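Local coordinates for putative secreted glycosylhydrolase (Parabacteroides distasonis ATCC 8503, PDB 3IMM), which probably hydrolyses glycosidic bonds, as a secreted member of the 3-keto-disaccharide hydrolase family, and binds a sodium ion in the crystal, at residues A[74-82]-A[166-174]; A[128-136]-A[144-152]. All coordinates share one frame; numbering follows the deposited sequence.

Contact 1 (A[74-82]-A[166-174]); sequences DWIPNSVEI and WLPKPFAEL. With NA (sodium ion), chain D.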
loop_
_atom_site.group_PDB
_atom_site.type_symbol
_atom_site.label_atom_id
_atom_site.label_comp_id
_atom_site.label_asym_id
_atom_site.label_seq_id
_atom_site.Cartn_x
_atom_site.Cartn_y
_atom_site.Cartn_z
ATOM N N ASP A 74 3.064 -15.166 5.929
ATOM C CA ASP A 74 3.973 -14.332 6.732
ATOM C C ASP A 74 4.423 -13.086 5.956
ATOM O O ASP A 74 5.618 -12.880 5.690
ATOM C CB ASP A 74 5.184 -15.182 7.162
ATOM C CG ASP A 74 6.115 -14.453 8.135
ATOM O OD1 ASP A 74 5.638 -13.595 8.911
ATOM O OD2 ASP A 74 7.318 -14.765 8.121
ATOM N N TRP A 75 3.456 -12.239 5.628
ATOM C CA TRP A 75 3.671 -11.163 4.662
ATOM C C TRP A 75 4.326 -9.927 5.241
ATOM O O TRP A 75 5.031 -9.226 4.547
ATOM C CB TRP A 75 2.343 -10.761 3.996
ATOM C CG TRP A 75 1.275 -10.112 4.880
ATOM C CD1 TRP A 75 0.226 -10.741 5.507
ATOM C CD2 TRP A 75 1.120 -8.705 5.161
ATOM N NE1 TRP A 75 -0.562 -9.815 6.144
ATOM C CE2 TRP A 75 -0.041 -8.564 5.958
ATOM C CE3 TRP A 75 1.840 -7.564 4.808
ATOM C CZ2 TRP A 75 -0.485 -7.328 6.430
ATOM C CZ3 TRP A 75 1.403 -6.324 5.274
ATOM C CH2 TRP A 75 0.248 -6.221 6.091
ATOM N N ILE A 76 4.100 -9.687 6.534
ATOM C CA ILE A 76 4.430 -8.415 7.134
ATOM C C ILE A 76 5.937 -8.114 6.986
ATOM O O ILE A 76 6.290 -7.027 6.548
ATOM C CB ILE A 76 3.927 -8.357 8.598
ATOM C CG1 ILE A 76 2.406 -8.200 8.626
ATOM C CG2 ILE A 76 4.572 -7.188 9.360
ATOM C CD1 ILE A 76 1.752 -8.697 9.923
ATOM N N PRO A 77 6.824 -9.065 7.362
ATOM C CA PRO A 77 8.244 -8.837 7.158
ATOM C C PRO A 77 8.752 -9.150 5.750
ATOM O O PRO A 77 9.891 -8.871 5.456
ATOM C CB PRO A 77 8.917 -9.788 8.190
ATOM C CG PRO A 77 7.892 -10.814 8.543
ATOM C CD PRO A 77 6.557 -10.366 8.015
ATOM N N ASN A 78 7.929 -9.723 4.878
ATOM C CA ASN A 78 8.411 -10.147 3.562
ATOM C C ASN A 78 7.709 -9.378 2.478
ATOM O O ASN A 78 7.207 -9.955 1.533
ATOM C CB ASN A 78 8.217 -11.657 3.377
ATOM C CG ASN A 78 8.981 -12.465 4.398
ATOM O OD1 ASN A 78 10.188 -12.402 4.444
ATOM N ND2 ASN A 78 8.279 -13.201 5.226
ATOM N N SER A 79 7.677 -8.055 2.619
ATOM C CA SER A 79 6.942 -7.218 1.671
ATOM C C SER A 79 7.266 -5.740 1.860
ATOM O O SER A 79 7.913 -5.344 2.831
ATOM C CB SER A 79 5.413 -7.419 1.799
ATOM O OG SER A 79 4.927 -6.957 3.060
ATOM N N VAL A 80 6.785 -4.933 0.917
ATOM C CA VAL A 80 6.839 -3.478 1.054
ATOM C C VAL A 80 5.405 -2.946 1.122
ATOM O O VAL A 80 4.518 -3.404 0.357
ATOM C CB VAL A 80 7.594 -2.870 -0.147
ATOM C CG1 VAL A 80 7.529 -1.352 -0.112
ATOM C CG2 VAL A 80 9.006 -3.444 -0.177
ATOM N N GLU A 81 5.161 -2.013 2.046
ATOM C CA GLU A 81 3.837 -1.430 2.230
ATOM C C GLU A 81 3.843 0.080 1.970
ATOM O O GLU A 81 4.608 0.862 2.574
ATOM C CB GLU A 81 3.293 -1.675 3.632
ATOM C CG GLU A 81 1.985 -0.981 3.883
ATOM C CD GLU A 81 1.490 -1.206 5.294
ATOM O OE1 GLU A 81 2.292 -1.647 6.148
ATOM O OE2 GLU A 81 0.301 -0.914 5.542
ATOM N N ILE A 82 2.974 0.450 1.035
ATOM C CA ILE A 82 2.664 1.822 0.742
ATOM C C ILE A 82 1.497 2.200 1.642
ATOM O O ILE A 82 0.407 1.663 1.524
ATOM C CB ILE A 82 2.289 2.071 -0.724
ATOM C CG1 ILE A 82 3.452 1.716 -1.676
ATOM C CG2 ILE A 82 1.971 3.601 -0.881
ATOM C CD1 ILE A 82 3.752 0.235 -1.892
ATOM N N TRP A 166 8.973 -5.182 14.128
ATOM C CA TRP A 166 8.331 -6.220 13.306
ATOM C C TRP A 166 8.684 -6.183 11.810
ATOM O O TRP A 166 8.197 -7.032 11.030
ATOM C CB TRP A 166 6.803 -6.205 13.508
ATOM C CG TRP A 166 6.098 -4.929 13.102
ATOM C CD1 TRP A 166 5.601 -4.632 11.878
ATOM C CD2 TRP A 166 5.783 -3.806 13.946
ATOM N NE1 TRP A 166 5.020 -3.392 11.888
ATOM C CE2 TRP A 166 5.120 -2.861 13.147
ATOM C CE3 TRP A 166 6.025 -3.501 15.299
ATOM C CZ2 TRP A 166 4.668 -1.651 13.647
ATOM C CZ3 TRP A 166 5.570 -2.293 15.788
ATOM C CH2 TRP A 166 4.910 -1.390 14.973
ATOM N N LEU A 167 9.549 -5.245 11.406
ATOM C CA LEU A 167 10.004 -5.144 10.000
ATOM C C LEU A 167 11.529 -5.238 9.906
ATOM O O LEU A 167 12.183 -4.288 9.480
ATOM C CB LEU A 167 9.510 -3.822 9.387
ATOM C CG LEU A 167 8.008 -3.513 9.488
ATOM C CD1 LEU A 167 7.697 -2.124 9.065
ATOM C CD2 LEU A 167 7.258 -4.522 8.669
ATOM N N PRO A 168 12.108 -6.389 10.329
ATOM C CA PRO A 168 13.546 -6.442 10.493
ATOM C C PRO A 168 14.375 -6.638 9.220
ATOM O O PRO A 168 15.580 -6.448 9.252
ATOM C CB PRO A 168 13.731 -7.631 11.461
ATOM C CG PRO A 168 12.659 -8.530 11.145
ATOM C CD PRO A 168 11.480 -7.662 10.724
ATOM N N LYS A 169 13.765 -7.012 8.114
ATOM C CA LYS A 169 14.542 -7.426 6.943
ATOM C C LYS A 169 14.962 -6.196 6.155
ATOM O O LYS A 169 14.086 -5.435 5.728
ATOM C CB LYS A 169 13.726 -8.368 6.058
ATOM C CG LYS A 169 13.258 -9.601 6.807
ATOM C CD LYS A 169 13.103 -10.768 5.871
ATOM C CE LYS A 169 12.552 -12.002 6.591
ATOM N NZ LYS A 169 12.407 -13.143 5.636
ATOM N N PRO A 170 16.294 -5.985 5.978
ATOM C CA PRO A 170 16.786 -4.801 5.257
ATOM C C PRO A 170 16.168 -4.719 3.862
ATOM O O PRO A 170 16.214 -5.694 3.105
ATOM C CB PRO A 170 18.296 -5.038 5.170
ATOM C CG PRO A 170 18.617 -5.934 6.278
ATOM C CD PRO A 170 17.407 -6.837 6.424
ATOM N N PHE A 171 15.581 -3.579 3.524
ATOM C CA PHE A 171 14.953 -3.440 2.201
ATOM C C PHE A 171 15.939 -3.537 1.047
ATOM O O PHE A 171 15.543 -3.917 -0.044
ATOM C CB PHE A 171 14.092 -2.158 2.122
ATOM C CG PHE A 171 12.660 -2.333 2.646
ATOM C CD1 PHE A 171 12.318 -3.372 3.500
ATOM C CD2 PHE A 171 11.678 -1.406 2.318
ATOM C CE1 PHE A 171 10.995 -3.516 3.990
ATOM C CE2 PHE A 171 10.379 -1.554 2.791
ATOM C CZ PHE A 171 10.042 -2.600 3.636
ATOM N N ALA A 172 17.224 -3.238 1.285
ATOM C CA ALA A 172 18.259 -3.420 0.280
ATOM C C ALA A 172 18.423 -4.857 -0.195
ATOM O O ALA A 172 18.939 -5.079 -1.286
ATOM C CB ALA A 172 19.606 -2.872 0.758
ATOM N N GLU A 173 17.973 -5.824 0.596
ATOM C CA GLU A 173 18.138 -7.234 0.236
ATOM C C GLU A 173 16.776 -7.895 -0.026
ATOM O O GLU A 173 16.694 -9.106 -0.240
ATOM C CB GLU A 173 18.914 -7.986 1.325
ATOM C CG GLU A 173 19.833 -7.141 2.223
ATOM C CD GLU A 173 21.131 -6.666 1.570
ATOM O OE1 GLU A 173 21.473 -7.122 0.456
ATOM O OE2 GLU A 173 21.815 -5.817 2.195
ATOM N N LEU A 174 15.707 -7.098 -0.006
ATOM C CA LEU A 174 14.378 -7.593 -0.327
ATOM C C LEU A 174 14.263 -7.840 -1.851
ATOM O O LEU A 174 14.762 -7.027 -2.663
ATOM C CB LEU A 174 13.314 -6.603 0.177
ATOM C CG LEU A 174 12.296 -7.123 1.201
ATOM C CD1 LEU A 174 12.911 -7.774 2.379
ATOM C CD2 LEU A 174 11.390 -6.017 1.604
HETATM NA NA NA D . -0.864 0.958 7.105
HETATM O O HOH W 1 10.931 -6.789 7.184
#

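Contact 2 (A[128-136]-A[144-152]); sequences KCAGQHIMV and TEMDMSKWT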
loop_
_atom_site.group_PDB
_atom_site.type_symbol
_atom_site.label_atom_id
_atom_site.label_comp_id
_atom_site.label_asym_id
_atom_site.label_seq_id
_atom_site.Cartn_x
_atom_site.Cartn_y
_atom_site.Cartn_z
ATOM N N LYS A 128 4.567 3.058 -8.940
ATOM C CA LYS A 128 5.450 2.548 -9.974
ATOM C C LYS A 128 6.541 1.752 -9.281
ATOM O O LYS A 128 7.294 2.284 -8.450
ATOM C CB LYS A 128 6.062 3.674 -10.834
ATOM C CG LYS A 128 5.037 4.632 -11.451
ATOM C CD LYS A 128 5.647 5.620 -12.473
ATOM C CE LYS A 128 5.484 5.153 -13.899
ATOM N NZ LYS A 128 6.227 5.970 -14.889
ATOM N N CYS A 129 6.602 0.466 -9.623
ATOM C CA CYS A 129 7.506 -0.460 -8.971
ATOM C C CYS A 129 8.507 -1.010 -9.978
ATOM O O CYS A 129 8.243 -1.967 -10.689
ATOM C CB CYS A 129 6.717 -1.557 -8.308
ATOM S SG CYS A 129 5.723 -0.991 -6.899
ATOM N N ALA A 130 9.667 -0.376 -10.023
ATOM C CA ALA A 130 10.684 -0.664 -11.012
ATOM C C ALA A 130 11.900 -1.225 -10.299
ATOM O O ALA A 130 12.822 -0.500 -9.949
ATOM C CB ALA A 130 11.031 0.626 -11.831
ATOM N N GLY A 131 11.889 -2.537 -10.063
ATOM C CA GLY A 131 12.894 -3.158 -9.202
ATOM C C GLY A 131 13.001 -2.427 -7.865
ATOM O O GLY A 131 11.997 -2.239 -7.167
ATOM N N GLN A 132 14.207 -1.999 -7.513
ATOM C CA GLN A 132 14.453 -1.308 -6.221
ATOM C C GLN A 132 13.902 0.116 -6.125
ATOM O O GLN A 132 13.954 0.731 -5.049
ATOM C CB GLN A 132 15.949 -1.314 -5.890
ATOM C CG GLN A 132 16.407 -2.658 -5.378
ATOM C CD GLN A 132 17.881 -2.674 -5.051
ATOM O OE1 GLN A 132 18.677 -2.079 -5.746
ATOM N NE2 GLN A 132 18.241 -3.362 -3.998
ATOM N N HIS A 133 13.404 0.654 -7.238
ATOM C CA HIS A 133 12.809 1.998 -7.275
ATOM C C HIS A 133 11.279 1.950 -7.244
ATOM O O HIS A 133 10.641 1.375 -8.157
ATOM C CB HIS A 133 13.313 2.744 -8.510
ATOM C CG HIS A 133 14.806 2.842 -8.548
ATOM N ND1 HIS A 133 15.506 3.828 -7.881
ATOM C CD2 HIS A 133 15.740 2.028 -9.108
ATOM C CE1 HIS A 133 16.803 3.641 -8.064
ATOM N NE2 HIS A 133 16.972 2.552 -8.801
ATOM N N ILE A 134 10.716 2.514 -6.174
ATOM C CA ILE A 134 9.259 2.653 -5.966
ATOM C C ILE A 134 8.941 4.145 -5.921
ATOM O O ILE A 134 9.612 4.899 -5.233
ATOM C CB ILE A 134 8.823 1.928 -4.657
ATOM C CG1 ILE A 134 9.158 0.438 -4.799
ATOM C CG2 ILE A 134 7.301 2.104 -4.361
ATOM C CD1 ILE A 134 8.807 -0.434 -3.604
HETATM N N MSE A 135 7.957 4.565 -6.705
HETATM C CA MSE A 135 7.453 5.927 -6.689
HETATM C C MSE A 135 5.972 5.898 -6.330
HETATM O O MSE A 135 5.232 5.018 -6.784
HETATM C CB MSE A 135 7.650 6.584 -8.059
HETATM C CG MSE A 135 6.862 7.856 -8.248
HETATM SE SE MSE A 135 7.155 8.649 -10.006
HETATM C CE MSE A 135 9.070 9.082 -9.868
ATOM N N VAL A 136 5.539 6.852 -5.509
ATOM C CA VAL A 136 4.126 6.980 -5.203
ATOM C C VAL A 136 3.648 8.347 -5.685
ATOM O O VAL A 136 4.179 9.396 -5.312
ATOM C CB VAL A 136 3.822 6.770 -3.724
ATOM C CG1 VAL A 136 2.349 6.859 -3.468
ATOM C CG2 VAL A 136 4.386 5.431 -3.235
ATOM N N THR A 144 6.490 10.320 -2.965
ATOM C CA THR A 144 7.439 9.385 -2.368
ATOM C C THR A 144 8.231 8.731 -3.458
ATOM O O THR A 144 7.678 8.315 -4.477
ATOM C CB THR A 144 6.692 8.316 -1.505
ATOM O OG1 THR A 144 5.846 9.007 -0.581
ATOM C CG2 THR A 144 7.657 7.373 -0.759
ATOM N N GLU A 145 9.537 8.654 -3.235
ATOM C CA GLU A 145 10.477 8.012 -4.169
ATOM C C GLU A 145 11.517 7.292 -3.343
ATOM O O GLU A 145 12.360 7.923 -2.704
ATOM C CB GLU A 145 11.195 9.032 -5.045
ATOM C CG GLU A 145 10.587 9.192 -6.378
ATOM C CD GLU A 145 11.361 10.109 -7.262
ATOM O OE1 GLU A 145 11.393 11.309 -6.975
ATOM O OE2 GLU A 145 11.944 9.612 -8.232
HETATM N N MSE A 146 11.457 5.973 -3.365
HETATM C CA MSE A 146 12.348 5.154 -2.591
HETATM C C MSE A 146 13.296 4.450 -3.526
HETATM O O MSE A 146 12.868 3.809 -4.481
HETATM C CB MSE A 146 11.559 4.068 -1.858
HETATM C CG MSE A 146 12.473 3.031 -1.208
HETATM SE SE MSE A 146 11.563 1.894 0.073
HETATM C CE MSE A 146 11.693 2.907 1.620
ATOM N N ASP A 147 14.576 4.503 -3.202
ATOM C CA ASP A 147 15.562 3.522 -3.724
ATOM C C ASP A 147 15.936 2.556 -2.599
ATOM O O ASP A 147 16.758 2.869 -1.770
ATOM C CB ASP A 147 16.813 4.234 -4.264
ATOM C CG ASP A 147 17.866 3.260 -4.845
ATOM O OD1 ASP A 147 17.831 2.026 -4.611
ATOM O OD2 ASP A 147 18.789 3.775 -5.489
HETATM N N MSE A 148 15.389 1.349 -2.660
HETATM C CA MSE A 148 15.551 0.309 -1.644
HETATM C C MSE A 148 16.992 -0.071 -1.344
HETATM O O MSE A 148 17.271 -0.609 -0.264
HETATM C CB MSE A 148 14.746 -0.958 -2.035
HETATM C CG MSE A 148 13.280 -0.707 -2.163
HETATM SE SE MSE A 148 12.315 -2.160 -2.895
HETATM C CE MSE A 148 12.476 -3.436 -1.428
ATOM N N SER A 149 17.911 0.227 -2.264
ATOM C CA SER A 149 19.326 -0.109 -2.073
ATOM C C SER A 149 19.940 0.696 -0.948
ATOM O O SER A 149 20.909 0.244 -0.378
ATOM C CB SER A 149 20.154 0.040 -3.360
ATOM O OG SER A 149 20.182 1.362 -3.785
ATOM N N LYS A 150 19.335 1.836 -0.588
ATOM C CA LYS A 150 19.805 2.647 0.537
ATOM C C LYS A 150 19.462 2.028 1.871
ATOM O O LYS A 150 20.054 2.379 2.883
ATOM C CB LYS A 150 19.207 4.045 0.507
ATOM C CG LYS A 150 19.591 4.880 -0.717
ATOM C CD LYS A 150 18.771 6.199 -0.796
ATOM C CE LYS A 150 19.243 7.268 0.212
ATOM N NZ LYS A 150 18.078 8.139 0.624
ATOM N N TRP A 151 18.499 1.117 1.896
ATOM C CA TRP A 151 18.020 0.544 3.166
ATOM C C TRP A 151 18.863 -0.691 3.515
ATOM O O TRP A 151 18.392 -1.838 3.429
ATOM C CB TRP A 151 16.522 0.205 3.063
ATOM C CG TRP A 151 15.654 1.356 3.446
ATOM C CD1 TRP A 151 15.005 1.532 4.642
ATOM C CD2 TRP A 151 15.389 2.527 2.663
ATOM N NE1 TRP A 151 14.349 2.744 4.635
ATOM C CE2 TRP A 151 14.583 3.374 3.433
ATOM C CE3 TRP A 151 15.767 2.943 1.400
ATOM C CZ2 TRP A 151 14.156 4.607 2.974
ATOM C CZ3 TRP A 151 15.307 4.179 0.935
ATOM C CH2 TRP A 151 14.509 4.980 1.716
ATOM N N THR A 152 20.114 -0.425 3.881
ATOM C CA THR A 152 21.063 -1.452 4.251
ATOM C C THR A 152 20.802 -1.955 5.671
ATOM O O THR A 152 21.151 -3.076 5.997
ATOM C CB THR A 152 22.490 -0.941 4.135
ATOM O OG1 THR A 152 22.585 0.294 4.855
ATOM C CG2 THR A 152 22.889 -0.753 2.665
#

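Contact 1 (A[74-82]-A[166-174])
Asn78 OD1 takes a hydrogen bond of 2.6 Å from Lys169 NZ, which arrives in the plane of the amide carbonyl at a C=O...N angle of 148°. The other end of the same amide is also used: ND2 donates to Asp74 O at 2.7 Å, so the flat group is held at both ends, which should restrict its rotation. Lys169 reaches it with its chain extended beyond CG, laying CG and CD along Pro77 O. That carbonyl receives a water hydrogen bond, and the water accepts in turn from Lys169 N, a second polar link between the segments.

Beyond this polar link, the loop 166-174 covers the start of strand 80-85, an outermost strand of the five-stranded antiparallel sheet in a concanavalin-type fold. Val80 CG2, anti to its own carbonyl carbon, lies over a face of the Phe171 ring in a CH-pi contact, 4.2 Å from the centroid. The same methyl touches Leu174 CD2 at 3.9 Å. Toward the other end, Ile76 CG2 meets the edge of the Trp166 indole at CD1, 3.7 Å away, and packs on Leu167 CD2. Trp75 O accepts from Asn78 N and Ser79 OG on opposite faces of its plane, pinning the turn that leads into the strand. Further along, Glu81 OE2 binds the sodium ion at 2.7 Å, with Asn62, Ser63 and Gln83 completing the site.

Contact 2 (A[128-136]-A[144-152])
Antiparallel pairing of strands 133-138 and 141-147 makes this contact, a beta hairpin at one margin of the six-stranded sheet, where 141-147 is an outermost strand. Ile134 and Met146 form a hydrogen-bonded pair: Ile134 N donates to Met146 O at 3.0 Å and Met146 N returns a bond of 2.8 Å to Ile134 O. Val136 N also bonds to Thr144 O, whereas the return bond from Thr144 N is weak. Past the strand, Met148 N still reaches Gln132 O, with an N-H...O angle of 174°.

His133, Met135, Glu145 and Asp147 share one face. The His133 ring and the Asp147 carboxylate lie side by side with planes 51° apart, CE1 being 3.3 Å from OD2. With CG anti to the backbone N (chi1 -179°), the Asp147 carboxylate stands up from the sheet beside the histidine, and its OD1 receives Ser149 OG at 2.6 Å and Ser149 N at 3.0 Å, both from the same side of the carboxylate plane. An alanine at Asp147 is likely to leave the Ser149 amide and hydroxyl without their shared acceptor and the following 3-10 turn less firmly held. Met135, a selenomethionine, lies alongside Glu145, whose OE1 is paired with Lys142.

The opposite face is largely apolar: Ile134 CD1 packs on the selenium of Met148, and Val136 lies alongside Thr144, whose hydroxyl bonds to Gly102 O. Ile134 and Val136 also touch Val80 and Ile82 of strand 80-85, respectively, the packing of two sheets face to face that characterises a beta sandwich. At the strand's exit, Asp147 with Ser149 forms an Asx turn.

How the contacts relate
The two contacts belong to opposing sheets of the sandwich: contact 1 covers the start of an outermost strand of the five-stranded sheet, and contact 2 builds an edge hairpin of the six-stranded one. Both are partly buried, and their buried apolar parts converge, since Val80 of contact 1 touches Ile134 and Met148 of contact 2; the exposed part of contact 1 mixes Lys169 with Ile76 and Trp166. Chemistry differs with the elements joined. Regular backbone bonds dominate between the strands of 128-136 and 144-152, whereas side chains and a water tie loop 166-174 to 74-82. A probable hydrogen bond from Ala172 N to Trp151 O joins 166-174 to 144-152. The sodium ion belongs to contact 1 alone.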